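PDB 1WY6: DUF1955 domain-containing protein from Sulfolobus tokodaii, which is of unknown function but folds as an all-helical repeat protein in a hyperthermophilic archaeon. Local coordinates for residues C55-F59 and C83-T89; K78-E82 and E112-E116; N121-A125 and E150-E156; V27-L31 and K64-F69; K16-D20 and L49-I53. One frame throughout, in Å; residues are numbered along the deposited sequence.

Contact 1 of 5, residues C55-F59 and C83-T89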
# COMPACT_ATOMS: atom_id res chain seq x y z
N CYS A 55 5.33 -8.07 -5.30
CA CYS A 55 5.82 -6.78 -4.83
C CYS A 55 6.90 -6.18 -5.73
O CYS A 55 7.17 -4.98 -5.68
CB CYS A 55 6.32 -6.90 -3.39
SG CYS A 55 4.97 -7.07 -2.18
N ARG A 56 7.53 -7.03 -6.54
CA ARG A 56 8.57 -6.57 -7.46
C ARG A 56 7.98 -5.66 -8.54
O ARG A 56 8.71 -4.85 -9.11
CB ARG A 56 9.23 -7.75 -8.18
CG ARG A 56 10.08 -8.69 -7.36
CD ARG A 56 10.61 -9.79 -8.28
NE ARG A 56 11.32 -9.21 -9.42
CZ ARG A 56 11.56 -9.84 -10.57
NH1 ARG A 56 11.15 -11.09 -10.76
NH2 ARG A 56 12.22 -9.22 -11.54
N TYR A 57 6.69 -5.79 -8.81
CA TYR A 57 6.03 -5.01 -9.87
C TYR A 57 4.94 -4.04 -9.43
O TYR A 57 4.68 -3.05 -10.13
CB TYR A 57 5.40 -5.96 -10.90
CG TYR A 57 6.27 -7.10 -11.37
CD1 TYR A 57 7.58 -6.89 -11.78
CD2 TYR A 57 5.76 -8.41 -11.43
CE1 TYR A 57 8.38 -7.94 -12.24
CE2 TYR A 57 6.54 -9.46 -11.89
CZ TYR A 57 7.86 -9.23 -12.29
OH TYR A 57 8.65 -10.27 -12.72
N MET A 58 4.30 -4.32 -8.31
CA MET A 58 3.20 -3.50 -7.82
C MET A 58 3.36 -2.00 -8.03
O MET A 58 2.50 -1.36 -8.63
CB MET A 58 2.95 -3.77 -6.33
CG MET A 58 1.80 -2.94 -5.76
SD MET A 58 1.36 -3.35 -4.07
CE MET A 58 0.32 -4.78 -4.32
N PHE A 59 4.47 -1.43 -7.56
CA PHE A 59 4.67 0.01 -7.69
C PHE A 59 4.88 0.50 -9.12
O PHE A 59 4.47 1.61 -9.45
CB PHE A 59 5.81 0.44 -6.76
CG PHE A 59 5.54 0.11 -5.31
CD1 PHE A 59 6.47 -0.58 -4.55
CD2 PHE A 59 4.32 0.45 -4.73
CE1 PHE A 59 6.19 -0.94 -3.22
CE2 PHE A 59 4.03 0.11 -3.41
CZ PHE A 59 4.96 -0.59 -2.65
N CYS A 83 3.78 -4.52 0.48
CA CYS A 83 4.86 -4.41 -0.50
C CYS A 83 5.83 -3.32 -0.07
O CYS A 83 7.01 -3.36 -0.40
CB CYS A 83 4.30 -4.12 -1.89
SG CYS A 83 3.67 -5.60 -2.73
N GLY A 84 5.34 -2.34 0.68
CA GLY A 84 6.22 -1.31 1.17
C GLY A 84 7.18 -1.96 2.16
O GLY A 84 8.39 -1.73 2.12
N VAL A 85 6.63 -2.79 3.04
CA VAL A 85 7.44 -3.48 4.04
C VAL A 85 8.38 -4.53 3.43
O VAL A 85 9.55 -4.60 3.79
CB VAL A 85 6.55 -4.17 5.12
CG1 VAL A 85 7.42 -4.96 6.11
CG2 VAL A 85 5.74 -3.11 5.87
N ILE A 86 7.87 -5.34 2.51
CA ILE A 86 8.69 -6.36 1.87
C ILE A 86 9.83 -5.69 1.10
O ILE A 86 10.97 -6.12 1.17
CB ILE A 86 7.87 -7.24 0.91
CG1 ILE A 86 6.77 -7.97 1.68
CG2 ILE A 86 8.78 -8.24 0.20
CD1 ILE A 86 5.90 -8.87 0.82
N ASN A 87 9.49 -4.64 0.37
CA ASN A 87 10.47 -3.90 -0.40
C ASN A 87 11.22 -2.93 0.53
O ASN A 87 12.06 -2.16 0.08
CB ASN A 87 9.77 -3.12 -1.52
CG ASN A 87 9.27 -4.03 -2.64
OD1 ASN A 87 8.93 -5.18 -2.42
ND2 ASN A 87 9.22 -3.49 -3.86
N ASN A 88 10.89 -2.97 1.82
CA ASN A 88 11.50 -2.08 2.81
C ASN A 88 11.60 -0.69 2.22
O ASN A 88 12.60 -0.00 2.39
CB ASN A 88 12.89 -2.57 3.20
CG ASN A 88 13.42 -1.85 4.43
OD1 ASN A 88 12.76 -1.81 5.47
ND2 ASN A 88 14.62 -1.30 4.32
N THR A 89 10.55 -0.28 1.52
CA THR A 89 10.54 1.03 0.89
C THR A 89 9.22 1.76 1.13
O THR A 89 8.15 1.19 1.04
CB THR A 89 10.78 0.92 -0.63
OG1 THR A 89 10.98 2.22 -1.18
CG2 THR A 89 9.57 0.26 -1.32
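C55 and C83 are joined covalently: their SG atoms lie 2.0 Å apart and the bridge turns through a chi3 of -85°, close to the 90° of an unstrained disulfide. It ties the first residues of segment 55-59, on helix 55-65, to the last turn of helix 78-86, where the two CA atoms come within 5.0 Å. Apolar contacts reach both sulfurs. M58, its CG anti to the backbone N (chi1 -179°), brings SD to 3.5 Å from C83 SG, while I86 CD1 reaches C55 SG from the other helix. F59 CZ lies 3.7 Å from C83 CB, and the edge of the ring faces the backbone N of G84. The polar contact is a single hydrogen bond from N87 ND2 to C55 O, 3.1 Å long and bent to 148° at the hydrogen; the donor stands above the carbonyl plane. N87 follows the last helical residue, and N88 with its positive phi closes helix 78-86 in a Schellman motif. A disulfide, a side-chain amide hydrogen bond and packing round the sulfurs thus converge on one helix end, which is consistent with the disulfide helping to stabilise the repeat stack of a hyperthermophile's protein.

Contact 2 of 5, residues K78-E82 and E112-E116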
# COMPACT_ATOMS: atom_id res chain seq x y z
N LYS A 78 -4.10 -3.23 2.38
CA LYS A 78 -3.04 -3.68 3.26
C LYS A 78 -1.97 -4.31 2.35
O LYS A 78 -0.80 -4.38 2.71
CB LYS A 78 -3.54 -4.73 4.25
CG LYS A 78 -2.46 -5.20 5.22
CD LYS A 78 -2.86 -6.46 5.99
CE LYS A 78 -1.69 -6.99 6.79
NZ LYS A 78 -2.03 -8.24 7.52
N SER A 79 -2.40 -4.76 1.17
CA SER A 79 -1.50 -5.38 0.19
C SER A 79 -0.44 -4.38 -0.28
O SER A 79 0.70 -4.75 -0.57
CB SER A 79 -2.30 -5.86 -1.04
OG SER A 79 -3.36 -6.73 -0.68
N VAL A 80 -0.82 -3.11 -0.37
CA VAL A 80 0.11 -2.08 -0.81
C VAL A 80 1.14 -1.78 0.27
O VAL A 80 2.32 -1.63 -0.02
CB VAL A 80 -0.64 -0.79 -1.22
CG1 VAL A 80 0.36 0.33 -1.52
CG2 VAL A 80 -1.50 -1.06 -2.43
N VAL A 81 0.69 -1.71 1.51
CA VAL A 81 1.59 -1.45 2.63
C VAL A 81 2.56 -2.63 2.77
O VAL A 81 3.75 -2.44 3.05
CB VAL A 81 0.81 -1.30 3.95
CG1 VAL A 81 1.77 -0.92 5.07
CG2 VAL A 81 -0.30 -0.27 3.78
N GLU A 82 2.05 -3.84 2.58
CA GLU A 82 2.85 -5.06 2.66
C GLU A 82 4.02 -5.01 1.69
O GLU A 82 5.12 -5.44 2.02
CB GLU A 82 2.00 -6.29 2.34
CG GLU A 82 1.10 -6.78 3.45
CD GLU A 82 1.87 -7.27 4.68
OE1 GLU A 82 3.06 -7.66 4.53
OE2 GLU A 82 1.29 -7.27 5.79
N GLU A 112 -1.98 -5.50 12.28
CA GLU A 112 -1.31 -6.66 11.71
C GLU A 112 0.05 -6.22 11.14
O GLU A 112 1.08 -6.85 11.40
CB GLU A 112 -2.19 -7.26 10.61
CG GLU A 112 -3.42 -7.96 11.16
CD GLU A 112 -4.53 -8.13 10.14
OE1 GLU A 112 -4.22 -8.09 8.93
OE2 GLU A 112 -5.70 -8.31 10.54
N ILE A 113 0.07 -5.14 10.38
CA ILE A 113 1.32 -4.62 9.83
C ILE A 113 2.27 -4.28 10.98
O ILE A 113 3.47 -4.58 10.94
CB ILE A 113 1.09 -3.34 9.00
CG1 ILE A 113 0.41 -3.67 7.68
CG2 ILE A 113 2.42 -2.64 8.75
CD1 ILE A 113 1.29 -4.48 6.72
N GLY A 114 1.72 -3.65 12.02
CA GLY A 114 2.52 -3.27 13.16
C GLY A 114 3.24 -4.43 13.82
O GLY A 114 4.42 -4.32 14.15
N ARG A 115 2.53 -5.54 14.03
CA ARG A 115 3.13 -6.72 14.66
C ARG A 115 4.17 -7.34 13.75
O ARG A 115 5.26 -7.72 14.19
CB ARG A 115 2.05 -7.76 14.97
CG ARG A 115 0.92 -7.24 15.83
CD ARG A 115 -0.05 -8.36 16.23
NE ARG A 115 -1.33 -7.81 16.68
CZ ARG A 115 -2.38 -7.63 15.89
NH1 ARG A 115 -2.33 -7.97 14.61
NH2 ARG A 115 -3.50 -7.11 16.39
N GLU A 116 3.82 -7.44 12.47
CA GLU A 116 4.69 -8.00 11.45
C GLU A 116 6.06 -7.32 11.36
O GLU A 116 7.08 -7.98 11.21
CB GLU A 116 3.97 -7.92 10.11
CG GLU A 116 4.80 -8.27 8.90
CD GLU A 116 3.98 -8.19 7.62
OE1 GLU A 116 4.55 -8.31 6.52
OE2 GLU A 116 2.75 -8.01 7.74
O HOH W 1 0.33 -8.68 8.46
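Two acidic side chains, E82 and E116, meet with their carboxylates almost coplanar, the planes only 16° apart. E82 OE2 lies 2.5 Å from E116 OE2, and E82 OE1 lies 2.6 Å from E116 OE1, spacings that suggest one acid holds a proton. The bend of E82 at chi2 (-64°) brings its carboxylate across to the extended E116. K78 supplies the positive charge nearby. Its fully extended chain crosses E112 at about a right angle, and NZ makes a salt bridge of 2.6 Å to E112 OE1 on the anti lone pair of that oxygen. The same NZ donates to a water 2.6 Å away, which in turn donates to E116 OE2, and a long salt bridge runs back to E82. Alongside the charged groups, I113 CD1 packs 4.0 Å from V81 CG1, and V81 also touches A97, L98 and L101 of helix 92-103. The segments run nearly parallel, 20° between their directions, with axes 11.3 Å apart. Losing the ammonium to a methionine in place of K78 would probably leave E112 without its mate and the paired acids with less charge to offset them. The chemistry implies that helices 78-86 and 107-117 are joined by a network whose protonation probably matters to its stability.

Contact 3 of 5, residues N121-A125 and E150-E156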
# COMPACT_ATOMS: atom_id res chain seq x y z
N ASN A 121 12.40 -7.68 13.10
CA ASN A 121 12.51 -6.25 12.85
C ASN A 121 13.65 -5.98 11.87
O ASN A 121 14.83 -6.06 12.23
CB ASN A 121 12.76 -5.50 14.16
CG ASN A 121 12.37 -4.02 14.08
OD1 ASN A 121 12.88 -3.27 13.25
ND2 ASN A 121 11.45 -3.61 14.95
N GLU A 122 13.30 -5.65 10.63
CA GLU A 122 14.29 -5.39 9.59
C GLU A 122 13.98 -4.11 8.82
O GLU A 122 14.82 -3.59 8.09
CB GLU A 122 14.35 -6.57 8.62
CG GLU A 122 15.48 -6.50 7.62
CD GLU A 122 16.84 -6.36 8.28
OE1 GLU A 122 17.16 -7.18 9.17
OE2 GLU A 122 17.60 -5.44 7.90
N VAL A 123 12.75 -3.62 8.98
CA VAL A 123 12.31 -2.41 8.29
C VAL A 123 13.08 -1.18 8.76
O VAL A 123 13.57 -1.15 9.89
CB VAL A 123 10.80 -2.16 8.51
CG1 VAL A 123 9.99 -3.14 7.67
CG2 VAL A 123 10.46 -2.32 9.99
N SER A 124 13.18 -0.18 7.89
CA SER A 124 13.88 1.05 8.20
C SER A 124 13.08 1.87 9.21
O SER A 124 11.92 1.59 9.47
CB SER A 124 14.10 1.87 6.93
OG SER A 124 12.86 2.29 6.39
N ALA A 125 13.72 2.90 9.77
CA ALA A 125 13.07 3.76 10.74
C ALA A 125 11.87 4.49 10.14
O ALA A 125 10.84 4.66 10.80
CB ALA A 125 14.08 4.78 11.29
N GLU A 150 11.32 1.75 18.79
CA GLU A 150 12.21 0.99 17.93
C GLU A 150 12.88 1.89 16.89
O GLU A 150 14.06 1.72 16.58
CB GLU A 150 11.45 -0.13 17.22
CG GLU A 150 12.33 -0.94 16.25
CD GLU A 150 13.45 -1.69 16.96
OE1 GLU A 150 14.43 -2.06 16.27
OE2 GLU A 150 13.36 -1.93 18.18
N ALA A 151 12.14 2.86 16.36
CA ALA A 151 12.68 3.79 15.38
C ALA A 151 13.77 4.66 16.02
O ALA A 151 14.77 4.99 15.39
CB ALA A 151 11.57 4.68 14.82
N CYS A 152 13.54 5.03 17.28
CA CYS A 152 14.50 5.84 18.01
C CYS A 152 15.77 5.00 18.17
O CYS A 152 16.89 5.49 17.98
CB CYS A 152 13.90 6.22 19.38
SG CYS A 152 15.05 7.06 20.53
N LYS A 153 15.58 3.73 18.50
CA LYS A 153 16.70 2.80 18.65
C LYS A 153 17.49 2.69 17.34
O LYS A 153 18.71 2.60 17.36
CB LYS A 153 16.18 1.43 19.05
CG LYS A 153 17.28 0.38 19.21
CD LYS A 153 16.70 -0.93 19.71
CE LYS A 153 17.79 -1.97 19.91
NZ LYS A 153 17.30 -3.10 20.76
N LYS A 154 16.78 2.69 16.22
CA LYS A 154 17.41 2.60 14.91
C LYS A 154 18.08 3.91 14.51
O LYS A 154 18.65 4.02 13.43
CB LYS A 154 16.39 2.22 13.83
CG LYS A 154 15.93 0.78 13.85
CD LYS A 154 15.01 0.51 12.67
CE LYS A 154 14.63 -0.96 12.60
NZ LYS A 154 15.82 -1.81 12.39
N GLY A 155 17.98 4.91 15.39
CA GLY A 155 18.60 6.20 15.13
C GLY A 155 17.73 7.31 14.56
O GLY A 155 18.24 8.33 14.13
N GLU A 156 16.41 7.12 14.58
CA GLU A 156 15.51 8.15 14.05
C GLU A 156 15.31 9.27 15.07
O GLU A 156 14.62 9.10 16.08
CB GLU A 156 14.16 7.53 13.67
CG GLU A 156 13.15 8.55 13.15
CD GLU A 156 13.57 9.16 11.82
OE1 GLU A 156 12.96 10.17 11.42
OE2 GLU A 156 14.49 8.62 11.18
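A125 and A151 bring their CA atoms within 4.7 Å where the start of helix 125-137 meets the end of helix 141-153, in this helical repeat fold. Both segments hold helix-end motifs: S124 is the N-cap of helix 125-137, its OG hydrogen-bonded to S126 OG, whereas G155, with positive phi, closes helix 141-153 in a Schellman motif, and E156 is the N-cap of the next helix. The apolar packing is modest and centred on A125, whose CB lies 3.6 Å from E156 CB and 4.3 Å from A151 CB. The polar atoms of N121 meet carbons of the long side chains opposite. N121 and E150 approach from opposite directions, with amide and carboxylate planes 49° apart, and N121 ND2 stands 3.1 Å from E150 CG. No hydrogen bond crosses between the segments. C152 leaves this interface for a disulfide to C160, while V123 and K154 touch L128 of the helix that follows the loop. K154 runs straight as far as CE and then bends (chi4 -63°), laying its aliphatic end along the loop. There CE lies 3.0 Å from N121 OD1 and 2.9 Å from V123 O, while NZ is 3.4 Å from V123 O at an angle too poor for a hydrogen bond.

Contact 4 of 5, residues V27-L31 and K64-F69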
# COMPACT_ATOMS: atom_id res chain seq x y z
N VAL A 27 -0.31 -2.77 -19.34
CA VAL A 27 -0.77 -1.37 -19.22
C VAL A 27 -1.45 -0.89 -20.49
O VAL A 27 -2.44 -0.16 -20.45
CB VAL A 27 0.41 -0.43 -18.86
CG1 VAL A 27 -0.00 1.03 -19.00
CG2 VAL A 27 0.86 -0.70 -17.44
N LYS A 28 -0.91 -1.30 -21.63
CA LYS A 28 -1.45 -0.93 -22.92
C LYS A 28 -2.90 -1.41 -22.98
O LYS A 28 -3.80 -0.66 -23.35
CB LYS A 28 -0.61 -1.56 -24.04
CG LYS A 28 -1.11 -1.28 -25.45
CD LYS A 28 -0.24 -1.98 -26.48
CE LYS A 28 -0.79 -1.79 -27.90
NZ LYS A 28 -0.72 -0.38 -28.35
N ILE A 29 -3.11 -2.67 -22.62
CA ILE A 29 -4.44 -3.28 -22.59
C ILE A 29 -5.36 -2.48 -21.64
O ILE A 29 -6.49 -2.14 -22.00
CB ILE A 29 -4.39 -4.73 -22.08
CG1 ILE A 29 -3.44 -5.56 -22.94
CG2 ILE A 29 -5.78 -5.35 -22.14
CD1 ILE A 29 -3.95 -5.85 -24.30
N VAL A 30 -4.86 -2.20 -20.44
CA VAL A 30 -5.65 -1.45 -19.46
C VAL A 30 -6.08 -0.08 -19.98
O VAL A 30 -7.21 0.34 -19.76
CB VAL A 30 -4.86 -1.26 -18.14
CG1 VAL A 30 -5.61 -0.30 -17.22
CG2 VAL A 30 -4.68 -2.60 -17.45
N LEU A 31 -5.18 0.62 -20.66
CA LEU A 31 -5.49 1.94 -21.20
C LEU A 31 -6.52 1.85 -22.32
O LEU A 31 -7.21 2.83 -22.61
CB LEU A 31 -4.23 2.64 -21.69
CG LEU A 31 -3.19 2.97 -20.61
CD1 LEU A 31 -2.01 3.73 -21.23
CD2 LEU A 31 -3.84 3.80 -19.52
N LYS A 64 2.12 3.77 -13.32
CA LYS A 64 1.59 3.96 -14.67
C LYS A 64 0.08 4.09 -14.75
O LYS A 64 -0.42 4.95 -15.48
CB LYS A 64 2.04 2.81 -15.57
CG LYS A 64 3.48 2.92 -16.05
CD LYS A 64 3.90 1.67 -16.78
CE LYS A 64 5.14 1.91 -17.64
NZ LYS A 64 6.19 2.65 -16.89
N ILE A 65 -0.64 3.27 -14.00
CA ILE A 65 -2.09 3.30 -14.09
C ILE A 65 -2.88 3.57 -12.81
O ILE A 65 -4.10 3.59 -12.83
CB ILE A 65 -2.59 1.98 -14.70
CG1 ILE A 65 -2.25 0.81 -13.78
CG2 ILE A 65 -1.92 1.77 -16.06
CD1 ILE A 65 -2.70 -0.54 -14.31
N GLY A 66 -2.18 3.79 -11.70
CA GLY A 66 -2.88 4.05 -10.45
C GLY A 66 -3.91 5.16 -10.55
O GLY A 66 -5.02 5.04 -10.04
N SER A 67 -3.53 6.24 -11.23
CA SER A 67 -4.39 7.41 -11.38
C SER A 67 -5.73 7.18 -12.06
O SER A 67 -6.63 8.00 -11.93
CB SER A 67 -3.62 8.52 -12.13
OG SER A 67 -3.29 8.12 -13.45
N TYR A 68 -5.87 6.07 -12.79
CA TYR A 68 -7.14 5.77 -13.47
C TYR A 68 -8.17 5.11 -12.57
O TYR A 68 -9.32 4.91 -12.99
CB TYR A 68 -6.91 4.86 -14.68
CG TYR A 68 -6.19 5.52 -15.82
CD1 TYR A 68 -4.80 5.55 -15.87
CD2 TYR A 68 -6.90 6.13 -16.85
CE1 TYR A 68 -4.13 6.18 -16.92
CE2 TYR A 68 -6.24 6.76 -17.91
CZ TYR A 68 -4.86 6.78 -17.93
OH TYR A 68 -4.20 7.39 -18.98
N PHE A 69 -7.78 4.77 -11.35
CA PHE A 69 -8.69 4.10 -10.43
C PHE A 69 -8.91 4.86 -9.13
O PHE A 69 -8.17 5.78 -8.80
CB PHE A 69 -8.13 2.71 -10.07
CG PHE A 69 -7.82 1.84 -11.26
CD1 PHE A 69 -8.74 0.90 -11.71
CD2 PHE A 69 -6.59 1.96 -11.92
CE1 PHE A 69 -8.45 0.09 -12.80
CE2 PHE A 69 -6.29 1.14 -13.01
CZ PHE A 69 -7.22 0.21 -13.45
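I65 of helix 55-65 packs against helix 23-36, and its two branches find different partners. From CB, which points toward the opposing helix, CG2 extends to V27 and lies 3.6 Å from V27 CG1, with V27 CG2 slightly farther away. The other branch leaves CB through CG1, which sits between the backbone N and the carbonyl carbon (chi1 64°); the chain then runs straight, so that CD1 ends 4.1 Å from V30 CG1. The isoleucine therefore spans nearly a turn of the neighbouring helix, touching V27 with one arm and V30 with the other. V30 CG1 is shared: it also meets the ring of F69 near its plane, at the edge, 4.1 Å from CZ. The second ring contact is of another kind. L31 crosses Y68 at about a right angle and puts CD2 over one face of the phenol, 3.5 Å from CZ, a methyl-on-ring CH-pi arrangement. At the border K64 lays CD 3.9 Å from V27 CG2, while the end of its chain leads away. An alanine in place of Y68 would remove the ring that L31 CD2 rests on and would probably leave that methyl without its flat support and the leucine freer to turn. Beyond the two segments, V30 touches A14 of helix 7-19 and F69 touches I46 of helix 44-52. No hydrogen bond crosses between the segments, so the chemistry implies a union by hydrophobic burial and shape, with V27, V30, I65 and F69 buried, and L31, Y68 and K64 nearer the solvent.

Contact 5 of 5, residues K16-D20 and L49-I53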
# COMPACT_ATOMS: atom_id res chain seq x y z
N LYS A 16 -2.65 -11.02 -16.26
CA LYS A 16 -1.58 -12.01 -16.40
C LYS A 16 -0.24 -11.38 -16.81
O LYS A 16 0.80 -11.72 -16.25
CB LYS A 16 -1.99 -13.08 -17.39
CG LYS A 16 -1.15 -14.34 -17.31
CD LYS A 16 -1.85 -15.52 -17.98
CE LYS A 16 -2.28 -15.17 -19.40
NZ LYS A 16 -3.10 -16.24 -20.02
N PHE A 17 -0.27 -10.49 -17.80
CA PHE A 17 0.96 -9.82 -18.23
C PHE A 17 1.62 -9.15 -17.02
O PHE A 17 2.79 -9.37 -16.73
CB PHE A 17 0.66 -8.72 -19.26
CG PHE A 17 0.53 -9.21 -20.68
CD1 PHE A 17 1.51 -10.02 -21.25
CD2 PHE A 17 -0.56 -8.82 -21.47
CE1 PHE A 17 1.41 -10.43 -22.58
CE2 PHE A 17 -0.67 -9.23 -22.80
CZ PHE A 17 0.31 -10.04 -23.36
N LEU A 18 0.84 -8.33 -16.33
CA LEU A 18 1.32 -7.60 -15.15
C LEU A 18 1.90 -8.52 -14.08
O LEU A 18 3.01 -8.29 -13.61
CB LEU A 18 0.20 -6.74 -14.55
CG LEU A 18 -0.37 -5.68 -15.50
CD1 LEU A 18 -1.53 -4.95 -14.85
CD2 LEU A 18 0.74 -4.71 -15.88
N LEU A 19 1.15 -9.55 -13.69
CA LEU A 19 1.65 -10.49 -12.69
C LEU A 19 2.99 -11.08 -13.17
O LEU A 19 3.85 -11.40 -12.35
CB LEU A 19 0.66 -11.64 -12.46
CG LEU A 19 -0.69 -11.32 -11.80
CD1 LEU A 19 -1.58 -12.54 -11.85
CD2 LEU A 19 -0.48 -10.87 -10.37
N ASP A 20 3.14 -11.23 -14.48
CA ASP A 20 4.36 -11.80 -15.06
C ASP A 20 5.48 -10.81 -15.33
O ASP A 20 6.53 -11.20 -15.83
CB ASP A 20 4.03 -12.52 -16.37
CG ASP A 20 3.20 -13.78 -16.16
OD1 ASP A 20 2.75 -14.36 -17.17
OD2 ASP A 20 2.99 -14.19 -14.99
N LEU A 49 -5.95 -6.83 -8.88
CA LEU A 49 -4.53 -7.02 -9.18
C LEU A 49 -3.67 -6.95 -7.92
O LEU A 49 -2.86 -7.84 -7.66
CB LEU A 49 -4.03 -5.96 -10.17
CG LEU A 49 -2.54 -6.05 -10.52
CD1 LEU A 49 -2.27 -7.29 -11.36
CD2 LEU A 49 -2.10 -4.81 -11.27
N LEU A 50 -3.85 -5.88 -7.14
CA LEU A 50 -3.08 -5.66 -5.92
C LEU A 50 -3.12 -6.81 -4.91
O LEU A 50 -2.20 -6.97 -4.11
CB LEU A 50 -3.54 -4.35 -5.25
CG LEU A 50 -3.41 -3.07 -6.08
CD1 LEU A 50 -4.08 -1.89 -5.37
CD2 LEU A 50 -1.94 -2.77 -6.34
N GLU A 51 -4.18 -7.61 -4.96
CA GLU A 51 -4.32 -8.74 -4.05
C GLU A 51 -3.23 -9.80 -4.25
O GLU A 51 -2.82 -10.47 -3.30
CB GLU A 51 -5.70 -9.38 -4.25
CG GLU A 51 -5.99 -10.56 -3.32
CD GLU A 51 -6.20 -10.12 -1.89
OE1 GLU A 51 -5.97 -10.95 -0.98
OE2 GLU A 51 -6.61 -8.96 -1.68
N SER A 52 -2.76 -9.95 -5.48
CA SER A 52 -1.76 -10.97 -5.75
C SER A 52 -0.51 -10.55 -6.53
O SER A 52 0.43 -11.34 -6.64
CB SER A 52 -2.42 -12.15 -6.47
OG SER A 52 -3.04 -11.74 -7.68
N ILE A 53 -0.48 -9.34 -7.06
CA ILE A 53 0.70 -8.94 -7.82
C ILE A 53 1.98 -8.95 -6.98
O ILE A 53 2.00 -8.46 -5.85
CB ILE A 53 0.54 -7.55 -8.50
CG1 ILE A 53 1.70 -7.34 -9.48
CG2 ILE A 53 0.52 -6.43 -7.44
CD1 ILE A 53 1.54 -6.11 -10.36
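L19 makes the tightest approach of this contact: its CD2 methyl presses against the backbone of I53, 3.4 Å from CA, nearer than carbon atoms usually pack. The same methyl touches I53 CB at 3.9 Å, and the CA atoms of the two residues are 5.2 Å apart, the closest backbone approach between the segments. L19 gets there with CG anti to the carbonyl carbon (chi1 -67°), a course that brings CD2 to the segment even though the bond to CB starts off to one side. On the buried side, made by L18, L49 and I53, L18 and L49 cross at about a right angle, and L18 CD1 meets L49 CD2 at 3.6 Å. L49 spreads its two methyls between neighbours, since CD1 also lies 4.1 Å from both L18 CB and L19 CD2. Partly exposed L19 and exposed S52 form the solvent side, so the tightest approach is not the most buried one; there S52 OG rests 3.8 Å from L19 CD2, a polar atom beside a methyl. No hydrogen bond links the segments. Within 49-53, L49 O accepts from both S52 N and I53 N, holding the turn on which these residues sit. The contact joins helix 7-19 to helix 44-52 through segments 16-20 and 49-53; L49 and I53 also touch V61 of helix 55-65, and L50 packs on V80 of helix 78-86.

Along the chain, contacts 4 and 5 interlock near the N-terminal end, their segments alternating, and contacts 1 and 2 alternate in the same way farther on; contact 3 follows last. Contact 1 shares helix 55-65 with contact 4 and helix 78-86 with contact 2, so it connects both groups. Its centre is 11 Å from that of contact 2, 13 Å from contact 5 and 18 Å from contact 3, which it meets through N88 and S124. Contacts 3 and 4, on opposite sides of the chain's centre, have centres 35 Å apart. The arrangement is that of an elongated helical repeat, held by successive contacts between neighbouring helices.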